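3-dehydroquinate dehydratase (Aquifex aeolicus, PDB 2YSW) catalyses the cis-dehydration of 3-dehydroquinate to 3-dehydroshikimate, the third step of the chorismate pathway, through a Schiff-base intermediate with the substrate. Local coordinates at residues V31-D36 / G66-K71; T37-V42 / E74-E79; E119-N124 / V145-Y150. One frame throughout, in Å; residues are numbered along the deposited sequence.

Contact 1: V31-D36 / G66-K71; sequences VDQFSD and GGREVK
Asp32 and Arg68 mark the closest backbone approach, their CA atoms 5.5 Å apart, where a short 3-10 turn of residues 31-33 lies against an irregular strip of residues 66-71. The turn is closed by its own backbone bond from Phe34 N to Val31 O. Asp32 O faces Arg68, whose side chain runs over it: CG stands 3.0 Å from Asp32 O, and CD and NE follow at nearly the same distance. This oxygen lies over a face of the guanidinium, and NE, though close, is badly angled for a hydrogen bond; the positive charge probably still favours the carbonyl. From CG to NE the arginine chain is extended, which carries its guanidinium above Gln33, with CA of Gln33 4.3 Å over the centre of one face. The end of the group reaches on toward the turn's exit, NH2 lying 3.6 Å from Phe34 O.

The carboxylate of Asp32 turns to Gly67 instead. With CG set between the backbone N and the carbonyl carbon (chi1 53°), OD2 comes 3.5 Å from Gly67 CA, where a side chain on the glycine would press tightly on the carboxylate oxygen. The stronger partners of this buried acid lie beyond the two segments: Arg30 forms a salt bridge to OD2, and the amide of Arg61 donates to OD1. Since Arg61 binds 3-dehydroquinate and Arg30 is predicted to, Asp32 probably acts from the second shell, fixing the Arg30 side chain and the backbone at Arg61.

Further along the segment, Val70 points toward the turn and lays CG2 3.9 Å from Asp32 CA. Val31 and Val70 both continue onto Leu76 of helix 73-80, while Val31 also touches Val42 of helix 39-51, so the loops following strands 26-30 and 55-59 are seated on the helices they lead into.

Contact 2: T37-V42 / E74-E79; sequences TSLNYV and EELFEE
Leu76 enters the turn that starts helix 39-51 and meets it with both of its methyl groups. CD1 and CD2 each lie 3.3 Å from Thr37 O, the fork of the two methyls facing that oxygen from one side, and CD1 also touches Thr37 CB. CD2 goes further, packing on Leu39 CA and, at 4.1 Å, on Val42 CG2, whose side chain crosses that of Leu76 at about a right angle. The leucine is brought there by its first torsion, which sets CG anti to its own carbonyl carbon (chi1 -65°).

Leu39 CD1 lies 4.2 Å from Leu76 CD2 and also meets Glu79 CB, about one helical turn further on, at 3.9 Å. CD2 of Leu39 lies beside the carboxylate carbon of Glu79, so the bent chain of the acid covers the leucine's end.

A water bridges the rim, accepting from Leu39 N at 2.8 Å and donating to Glu75 OE2. Behind this first shell stands Asn72, which bonds to Glu75 OE2 through ND2 and to Thr37 OG1 through OD1, tying the start of one helix to the other. Ser38 occupies the N-cap position, its N held by Asp36 OD1.

Apolar branches of Leu76 and Val42 thus make up the buried part, with Thr37 O against the methyls, while toward the rim a water relays a first-turn amide of helix 39-51 to an acid, whose negative charge probably suits that helix end.

Contact 3: E119-N124 / V145-Y150; sequences ELTPPN and VKANSY
Val145, in the last part of strand 140-146, reaches the CD corner of the Pro122 ring with its CG1, 3.7 Å away. This methyl is set anti to the valine's carbonyl carbon (chi1 -63°), and CG2 turns to Thr121, whose side chain that of Val145 crosses at about a right angle, while CB approaches Leu120 O. The touching parts of the two backbones run 104° apart, so the loop after strand 110-117 passes across the strand end.

Lys146 supplies the polar grip through its carbonyl. Thr121 OG1 donates to Lys146 O at 2.9 Å, coming from above the carbonyl plane, 48° out of it. The same oxygen receives a CA-H...O contact from Leu120, 3.4 Å from its CA. The aliphatic part of the lysine covers the backbone of Glu119, with CG 3.8 Å from Glu119 O. Replacing Thr121 by a valine would keep much of the bulk beside Val145 but is likely to leave Lys146 O without its hydroxyl donor and hold the loop less firmly at this point.

Ala147 CA packs 3.7 Å from Thr121 OG1, and Asn148 then leans its side chain over the backbone of Glu119 and Leu120. Ser149 N-caps the next helix, its OG accepting from Asp152 N. Tyr150 turns outward to the second subunit, where its OH bonds to Leu219 O of that chain.

Arg155 of helix 150-160 also grips the carbonyls of Thr121 and Pro122. Neighbouring beta-alpha loops joined in this way, beyond parallel strands that carry the catalytic His116 and the Schiff-base Lys142, are typical of the C-terminal rim of a TIM barrel.

Overall arrangement
All three contacts join consecutive beta-alpha units of one TIM barrel. Contacts 1 and 2 form a continuous patch, their centres 11 Å apart: both tie the unit of strand 26-30 and helix 39-51 to that of strand 55-59 and helix 73-80, contact 1 through the loops and contact 2 through the helices, and their segments alternate along the chain. Contact 3 comes later, linking the units that begin with strands 110-117 and 140-146. Its centre lies 26 Å from that of contact 1 and 33 Å from that of contact 2, across the chain's centre from the latter. Contacts 1 and 3 lie at separate points of the rim, the first beside substrate-binding Arg61, the other following the strands of catalytic His116 and Lys142.

Contact 1: V31-D36 / G66-K71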
loop_
_atom_site.group_PDB
_atom_site.type_symbol
_atom_site.label_atom_id
_atom_site.label_comp_id
_atom_site.label_asym_id
_atom_site.label_seq_id
_atom_site.Cartn_x
_atom_site.Cartn_y
_atom_site.Cartn_z
ATOM N N VAL A 31 -23.453 -15.792 6.975
ATOM C CA VAL A 31 -24.549 -16.714 7.246
ATOM C C VAL A 31 -24.265 -18.132 6.766
ATOM O O VAL A 31 -24.814 -19.088 7.310
ATOM C CB VAL A 31 -25.878 -16.208 6.620
ATOM C CG1 VAL A 31 -27.002 -17.212 6.873
ATOM C CG2 VAL A 31 -26.242 -14.854 7.212
ATOM N N ASP A 32 -23.405 -18.270 5.761
ATOM C CA ASP A 32 -23.064 -19.590 5.236
ATOM C C ASP A 32 -22.282 -20.409 6.264
ATOM O O ASP A 32 -22.116 -21.618 6.102
ATOM C CB ASP A 32 -22.237 -19.464 3.950
ATOM C CG ASP A 32 -21.030 -18.567 4.125
ATOM O OD1 ASP A 32 -21.222 -17.335 4.192
ATOM O OD2 ASP A 32 -19.900 -19.093 4.214
ATOM N N GLN A 33 -21.796 -19.745 7.309
ATOM C CA GLN A 33 -21.049 -20.409 8.375
ATOM C C GLN A 33 -21.869 -20.465 9.673
ATOM O O GLN A 33 -21.356 -20.871 10.715
ATOM C CB GLN A 33 -19.736 -19.666 8.656
ATOM C CG GLN A 33 -18.820 -19.500 7.450
ATOM C CD GLN A 33 -18.409 -20.828 6.841
ATOM O OE1 GLN A 33 -18.947 -21.257 5.813
ATOM N NE2 GLN A 33 -17.452 -21.493 7.477
ATOM N N PHE A 34 -23.132 -20.042 9.606
ATOM C CA PHE A 34 -24.008 -20.039 10.778
ATOM C C PHE A 34 -24.505 -21.448 11.089
ATOM O O PHE A 34 -24.650 -22.271 10.191
ATOM C CB PHE A 34 -25.225 -19.127 10.530
ATOM C CG PHE A 34 -25.003 -17.675 10.893
ATOM C CD1 PHE A 34 -23.724 -17.116 10.885
ATOM C CD2 PHE A 34 -26.091 -16.857 11.213
ATOM C CE1 PHE A 34 -23.532 -15.759 11.192
ATOM C CE2 PHE A 34 -25.911 -15.508 11.518
ATOM C CZ PHE A 34 -24.631 -14.957 11.509
ATOM N N SER A 35 -24.770 -21.720 12.361
ATOM C CA SER A 35 -25.289 -23.026 12.749
ATOM C C SER A 35 -26.821 -23.025 12.620
ATOM O O SER A 35 -27.463 -24.067 12.729
ATOM C CB SER A 35 -24.878 -23.363 14.188
ATOM O OG SER A 35 -25.295 -22.349 15.093
ATOM N N ASP A 36 -27.390 -21.845 12.371
ATOM C CA ASP A 36 -28.833 -21.676 12.207
ATOM C C ASP A 36 -29.013 -20.569 11.168
ATOM O O ASP A 36 -28.447 -19.487 11.318
ATOM C CB ASP A 36 -29.463 -21.242 13.539
ATOM C CG ASP A 36 -30.986 -21.215 13.502
ATOM O OD1 ASP A 36 -31.578 -21.041 12.412
ATOM O OD2 ASP A 36 -31.598 -21.349 14.588
ATOM N N GLY A 66 -16.773 -20.582 -2.112
ATOM C CA GLY A 66 -16.169 -20.778 -0.804
ATOM C C GLY A 66 -17.065 -20.850 0.413
ATOM O O GLY A 66 -16.571 -20.885 1.544
ATOM N N GLY A 67 -18.376 -20.868 0.199
ATOM C CA GLY A 67 -19.287 -20.956 1.324
ATOM C C GLY A 67 -19.871 -22.348 1.388
ATOM O O GLY A 67 -19.173 -23.328 1.132
ATOM N N ARG A 68 -21.139 -22.450 1.762
ATOM C CA ARG A 68 -21.791 -23.744 1.801
ATOM C C ARG A 68 -23.276 -23.580 1.568
ATOM O O ARG A 68 -23.807 -22.469 1.626
ATOM C CB ARG A 68 -21.487 -24.495 3.110
ATOM C CG ARG A 68 -22.191 -24.071 4.373
ATOM C CD ARG A 68 -21.364 -24.570 5.567
ATOM N NE ARG A 68 -22.093 -24.587 6.834
ATOM C CZ ARG A 68 -21.511 -24.675 8.028
ATOM N NH1 ARG A 68 -20.188 -24.722 8.122
ATOM N NH2 ARG A 68 -22.247 -24.693 9.132
ATOM N N GLU A 69 -23.938 -24.688 1.267
ATOM C CA GLU A 69 -25.357 -24.654 0.981
ATOM C C GLU A 69 -26.231 -24.149 2.110
ATOM O O GLU A 69 -26.157 -24.612 3.251
ATOM C CB GLU A 69 -25.852 -26.033 0.545
ATOM C CG GLU A 69 -26.481 -26.036 -0.840
ATOM C CD GLU A 69 -27.791 -26.798 -0.882
ATOM O OE1 GLU A 69 -27.797 -27.997 -0.526
ATOM O OE2 GLU A 69 -28.818 -26.196 -1.271
ATOM N N VAL A 70 -27.050 -23.169 1.765
ATOM C CA VAL A 70 -28.003 -22.585 2.685
ATOM C C VAL A 70 -29.315 -22.703 1.930
ATOM O O VAL A 70 -29.578 -21.958 0.989
ATOM C CB VAL A 70 -27.685 -21.113 2.976
ATOM C CG1 VAL A 70 -28.849 -20.472 3.743
ATOM C CG2 VAL A 70 -26.391 -21.018 3.781
ATOM N N LYS A 71 -30.122 -23.668 2.344
ATOM C CA LYS A 71 -31.406 -23.947 1.715
ATOM C C LYS A 71 -32.313 -22.746 1.499
ATOM O O LYS A 71 -32.913 -22.603 0.438
ATOM C CB LYS A 71 -32.158 -24.988 2.537
ATOM C CG LYS A 71 -32.472 -26.260 1.787
ATOM C CD LYS A 71 -31.218 -27.048 1.474
ATOM C CE LYS A 71 -31.398 -28.501 1.895
ATOM N NZ LYS A 71 -30.268 -29.371 1.445
#

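Contact 2: T37-V42 / E74-E79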
loop_
_atom_site.group_PDB
_atom_site.type_symbol
_atom_site.label_atom_id
_atom_site.label_comp_id
_atom_site.label_asym_id
_atom_site.label_seq_id
_atom_site.Cartn_x
_atom_site.Cartn_y
_atom_site.Cartn_z
ATOM N N THR A 37 -29.792 -20.823 10.121
ATOM C CA THR A 37 -30.002 -19.803 9.094
ATOM C C THR A 37 -31.472 -19.388 8.977
ATOM O O THR A 37 -31.891 -18.796 7.976
ATOM C CB THR A 37 -29.499 -20.276 7.697
ATOM O OG1 THR A 37 -30.341 -21.327 7.207
ATOM C CG2 THR A 37 -28.058 -20.783 7.789
ATOM N N SER A 38 -32.259 -19.686 10.001
ATOM C CA SER A 38 -33.669 -19.314 9.961
ATOM C C SER A 38 -33.801 -17.795 9.882
ATOM O O SER A 38 -32.945 -17.042 10.361
ATOM C CB SER A 38 -34.409 -19.842 11.194
ATOM O OG SER A 38 -34.133 -19.043 12.327
ATOM N N LEU A 39 -34.880 -17.349 9.257
ATOM C CA LEU A 39 -35.138 -15.931 9.082
ATOM C C LEU A 39 -34.955 -15.072 10.341
ATOM O O LEU A 39 -34.163 -14.124 10.348
ATOM C CB LEU A 39 -36.552 -15.748 8.533
ATOM C CG LEU A 39 -36.962 -14.325 8.178
ATOM C CD1 LEU A 39 -36.010 -13.762 7.131
ATOM C CD2 LEU A 39 -38.394 -14.335 7.657
ATOM N N ASN A 40 -35.668 -15.404 11.413
ATOM C CA ASN A 40 -35.576 -14.598 12.626
ATOM C C ASN A 40 -34.249 -14.676 13.370
ATOM O O ASN A 40 -33.869 -13.741 14.068
ATOM C CB ASN A 40 -36.750 -14.935 13.550
ATOM C CG ASN A 40 -38.065 -14.391 13.015
ATOM O OD1 ASN A 40 -38.345 -13.206 13.137
ATOM N ND2 ASN A 40 -38.857 -15.250 12.391
ATOM N N TYR A 41 -33.541 -15.787 13.219
ATOM C CA TYR A 41 -32.250 -15.942 13.865
ATOM C C TYR A 41 -31.278 -14.942 13.208
ATOM O O TYR A 41 -30.572 -14.205 13.893
ATOM C CB TYR A 41 -31.751 -17.378 13.670
ATOM C CG TYR A 41 -30.470 -17.737 14.397
ATOM C CD1 TYR A 41 -30.491 -18.135 15.729
ATOM C CD2 TYR A 41 -29.242 -17.737 13.729
ATOM C CE1 TYR A 41 -29.324 -18.538 16.379
ATOM C CE2 TYR A 41 -28.067 -18.136 14.367
ATOM C CZ TYR A 41 -28.114 -18.538 15.690
ATOM O OH TYR A 41 -26.967 -18.958 16.325
ATOM N N VAL A 42 -31.260 -14.905 11.878
ATOM C CA VAL A 42 -30.359 -13.999 11.158
ATOM C C VAL A 42 -30.773 -12.541 11.383
ATOM O O VAL A 42 -29.925 -11.671 11.586
ATOM C CB VAL A 42 -30.340 -14.317 9.629
ATOM C CG1 VAL A 42 -29.430 -13.326 8.893
ATOM C CG2 VAL A 42 -29.833 -15.749 9.399
ATOM N N GLU A 74 -32.368 -17.676 -0.627
ATOM C CA GLU A 74 -33.163 -16.736 -1.409
ATOM C C GLU A 74 -34.128 -15.973 -0.504
ATOM O O GLU A 74 -34.308 -14.766 -0.654
ATOM C CB GLU A 74 -33.951 -17.454 -2.505
ATOM C CG GLU A 74 -34.777 -16.496 -3.351
ATOM C CD GLU A 74 -35.613 -17.194 -4.406
ATOM O OE1 GLU A 74 -35.563 -18.444 -4.487
ATOM O OE2 GLU A 74 -36.323 -16.486 -5.155
ATOM N N GLU A 75 -34.746 -16.689 0.431
ATOM C CA GLU A 75 -35.679 -16.084 1.378
ATOM C C GLU A 75 -34.923 -15.071 2.231
ATOM O O GLU A 75 -35.360 -13.939 2.404
ATOM C CB GLU A 75 -36.307 -17.168 2.277
ATOM C CG GLU A 75 -36.360 -16.808 3.769
ATOM C CD GLU A 75 -37.192 -17.784 4.607
ATOM O OE1 GLU A 75 -38.431 -17.617 4.626
ATOM O OE2 GLU A 75 -36.623 -18.710 5.237
ATOM N N LEU A 76 -33.782 -15.487 2.763
ATOM C CA LEU A 76 -32.979 -14.600 3.595
ATOM C C LEU A 76 -32.587 -13.322 2.838
ATOM O O LEU A 76 -32.778 -12.217 3.339
ATOM C CB LEU A 76 -31.736 -15.343 4.092
ATOM C CG LEU A 76 -31.991 -16.531 5.030
ATOM C CD1 LEU A 76 -30.695 -17.315 5.274
ATOM C CD2 LEU A 76 -32.557 -16.027 6.344
ATOM N N PHE A 77 -32.058 -13.463 1.626
ATOM C CA PHE A 77 -31.671 -12.285 0.850
ATOM C C PHE A 77 -32.859 -11.347 0.625
ATOM O O PHE A 77 -32.812 -10.172 0.979
ATOM C CB PHE A 77 -31.084 -12.686 -0.515
ATOM C CG PHE A 77 -29.633 -13.108 -0.468
ATOM C CD1 PHE A 77 -28.670 -12.300 0.143
ATOM C CD2 PHE A 77 -29.219 -14.287 -1.086
ATOM C CE1 PHE A 77 -27.318 -12.664 0.132
ATOM C CE2 PHE A 77 -27.873 -14.656 -1.103
ATOM C CZ PHE A 77 -26.920 -13.840 -0.493
ATOM N N GLU A 78 -33.930 -11.873 0.048
ATOM C CA GLU A 78 -35.102 -11.054 -0.240
ATOM C C GLU A 78 -35.749 -10.391 0.973
ATOM O O GLU A 78 -36.147 -9.230 0.901
ATOM C CB GLU A 78 -36.142 -11.884 -0.996
ATOM C CG GLU A 78 -35.697 -12.258 -2.405
ATOM C CD GLU A 78 -36.587 -13.304 -3.057
ATOM O OE1 GLU A 78 -37.638 -13.651 -2.472
ATOM O OE2 GLU A 78 -36.236 -13.781 -4.159
ATOM N N GLU A 79 -35.832 -11.107 2.091
ATOM C CA GLU A 79 -36.468 -10.560 3.285
ATOM C C GLU A 79 -35.597 -9.758 4.251
ATOM O O GLU A 79 -36.107 -8.901 4.964
ATOM C CB GLU A 79 -37.140 -11.677 4.074
ATOM C CG GLU A 79 -38.149 -12.488 3.296
ATOM C CD GLU A 79 -39.440 -12.642 4.062
ATOM O OE1 GLU A 79 -39.841 -11.663 4.735
ATOM O OE2 GLU A 79 -40.052 -13.729 3.989
HETATM O O HOH W 1 -36.620 -19.270 8.188
#

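Contact 3: E119-N124 / V145-Y150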
loop_
_atom_site.group_PDB
_atom_site.type_symbol
_atom_site.label_atom_id
_atom_site.label_comp_id
_atom_site.label_asym_id
_atom_site.label_seq_id
_atom_site.Cartn_x
_atom_site.Cartn_y
_atom_site.Cartn_z
ATOM N N GLU A 119 -7.797 -19.328 -6.603
ATOM C CA GLU A 119 -6.653 -19.926 -7.274
ATOM C C GLU A 119 -5.686 -18.927 -7.884
ATOM O O GLU A 119 -4.468 -19.140 -7.879
ATOM C CB GLU A 119 -7.131 -20.876 -8.377
ATOM C CG GLU A 119 -8.142 -21.914 -7.910
ATOM C CD GLU A 119 -8.557 -22.868 -9.019
ATOM O OE1 GLU A 119 -8.752 -22.414 -10.171
ATOM O OE2 GLU A 119 -8.704 -24.077 -8.735
ATOM N N LEU A 120 -6.215 -17.824 -8.394
ATOM C CA LEU A 120 -5.352 -16.862 -9.048
ATOM C C LEU A 120 -6.029 -15.525 -9.300
ATOM O O LEU A 120 -7.235 -15.364 -9.077
ATOM C CB LEU A 120 -4.892 -17.466 -10.385
ATOM C CG LEU A 120 -6.033 -18.030 -11.265
ATOM C CD1 LEU A 120 -6.783 -16.879 -11.943
ATOM C CD2 LEU A 120 -5.482 -18.984 -12.332
ATOM N N THR A 121 -5.226 -14.569 -9.757
ATOM C CA THR A 121 -5.712 -13.247 -10.118
ATOM C C THR A 121 -5.979 -13.415 -11.605
ATOM O O THR A 121 -5.048 -13.599 -12.398
ATOM C CB THR A 121 -4.637 -12.180 -9.895
ATOM O OG1 THR A 121 -4.292 -12.157 -8.505
ATOM C CG2 THR A 121 -5.150 -10.798 -10.319
ATOM N N PRO A 122 -7.257 -13.378 -12.004
ATOM C CA PRO A 122 -7.641 -13.544 -13.411
ATOM C C PRO A 122 -7.089 -12.494 -14.372
ATOM O O PRO A 122 -6.665 -11.411 -13.952
ATOM C CB PRO A 122 -9.167 -13.534 -13.352
ATOM C CG PRO A 122 -9.437 -12.576 -12.212
ATOM C CD PRO A 122 -8.426 -13.024 -11.174
ATOM N N PRO A 123 -7.076 -12.814 -15.679
ATOM C CA PRO A 123 -6.571 -11.877 -16.682
ATOM C C PRO A 123 -7.302 -10.541 -16.583
ATOM O O PRO A 123 -8.404 -10.461 -16.026
ATOM C CB PRO A 123 -6.818 -12.610 -18.006
ATOM C CG PRO A 123 -7.943 -13.561 -17.686
ATOM C CD PRO A 123 -7.580 -14.044 -16.316
ATOM N N ASN A 124 -6.678 -9.499 -17.122
ATOM C CA ASN A 124 -7.224 -8.149 -17.078
ATOM C C ASN A 124 -8.645 -7.966 -17.611
ATOM O O ASN A 124 -9.418 -7.192 -17.054
ATOM C CB ASN A 124 -6.285 -7.183 -17.810
ATOM C CG ASN A 124 -4.925 -7.065 -17.136
ATOM O OD1 ASN A 124 -4.742 -7.491 -15.991
ATOM N ND2 ASN A 124 -3.967 -6.474 -17.842
ATOM N N VAL A 145 -9.481 -11.903 -5.013
ATOM C CA VAL A 145 -8.778 -12.932 -5.750
ATOM C C VAL A 145 -7.390 -13.206 -5.179
ATOM O O VAL A 145 -6.715 -12.303 -4.680
ATOM C CB VAL A 145 -8.654 -12.533 -7.243
ATOM C CG1 VAL A 145 -10.038 -12.413 -7.869
ATOM C CG2 VAL A 145 -7.898 -11.218 -7.369
ATOM N N LYS A 146 -6.981 -14.466 -5.270
ATOM C CA LYS A 146 -5.689 -14.936 -4.773
ATOM C C LYS A 146 -4.506 -14.375 -5.561
ATOM O O LYS A 146 -4.441 -14.516 -6.779
ATOM C CB LYS A 146 -5.658 -16.474 -4.826
ATOM C CG LYS A 146 -4.281 -17.133 -4.616
ATOM C CD LYS A 146 -3.807 -17.049 -3.176
ATOM C CE LYS A 146 -2.469 -17.765 -2.997
ATOM N NZ LYS A 146 -2.549 -19.228 -3.308
ATOM N N ALA A 147 -3.577 -13.726 -4.868
ATOM C CA ALA A 147 -2.383 -13.204 -5.531
ATOM C C ALA A 147 -1.312 -14.289 -5.454
ATOM O O ALA A 147 -1.088 -14.873 -4.388
ATOM C CB ALA A 147 -1.882 -11.945 -4.832
ATOM N N ASN A 148 -0.656 -14.564 -6.574
ATOM C CA ASN A 148 0.401 -15.567 -6.592
ATOM C C ASN A 148 1.763 -14.879 -6.720
ATOM O O ASN A 148 2.787 -15.527 -6.946
ATOM C CB ASN A 148 0.166 -16.553 -7.742
ATOM C CG ASN A 148 -0.986 -17.511 -7.454
ATOM O OD1 ASN A 148 -1.919 -17.642 -8.246
ATOM N ND2 ASN A 148 -0.922 -18.185 -6.308
ATOM N N SER A 149 1.755 -13.557 -6.564
ATOM C CA SER A 149 2.964 -12.739 -6.636
ATOM C C SER A 149 2.586 -11.299 -6.309
ATOM O O SER A 149 1.397 -10.958 -6.286
ATOM C CB SER A 149 3.571 -12.781 -8.041
ATOM O OG SER A 149 2.757 -12.075 -8.963
ATOM N N TYR A 150 3.595 -10.465 -6.054
ATOM C CA TYR A 150 3.363 -9.058 -5.749
ATOM C C TYR A 150 2.838 -8.350 -6.997
ATOM O O TYR A 150 2.076 -7.389 -6.902
ATOM C CB TYR A 150 4.653 -8.391 -5.237
ATOM C CG TYR A 150 5.011 -8.802 -3.818
ATOM C CD1 TYR A 150 4.088 -8.658 -2.780
ATOM C CD2 TYR A 150 6.252 -9.370 -3.517
ATOM C CE1 TYR A 150 4.382 -9.070 -1.480
ATOM C CE2 TYR A 150 6.558 -9.792 -2.209
ATOM C CZ TYR A 150 5.617 -9.639 -1.202
ATOM O OH TYR A 150 5.895 -10.069 0.081
#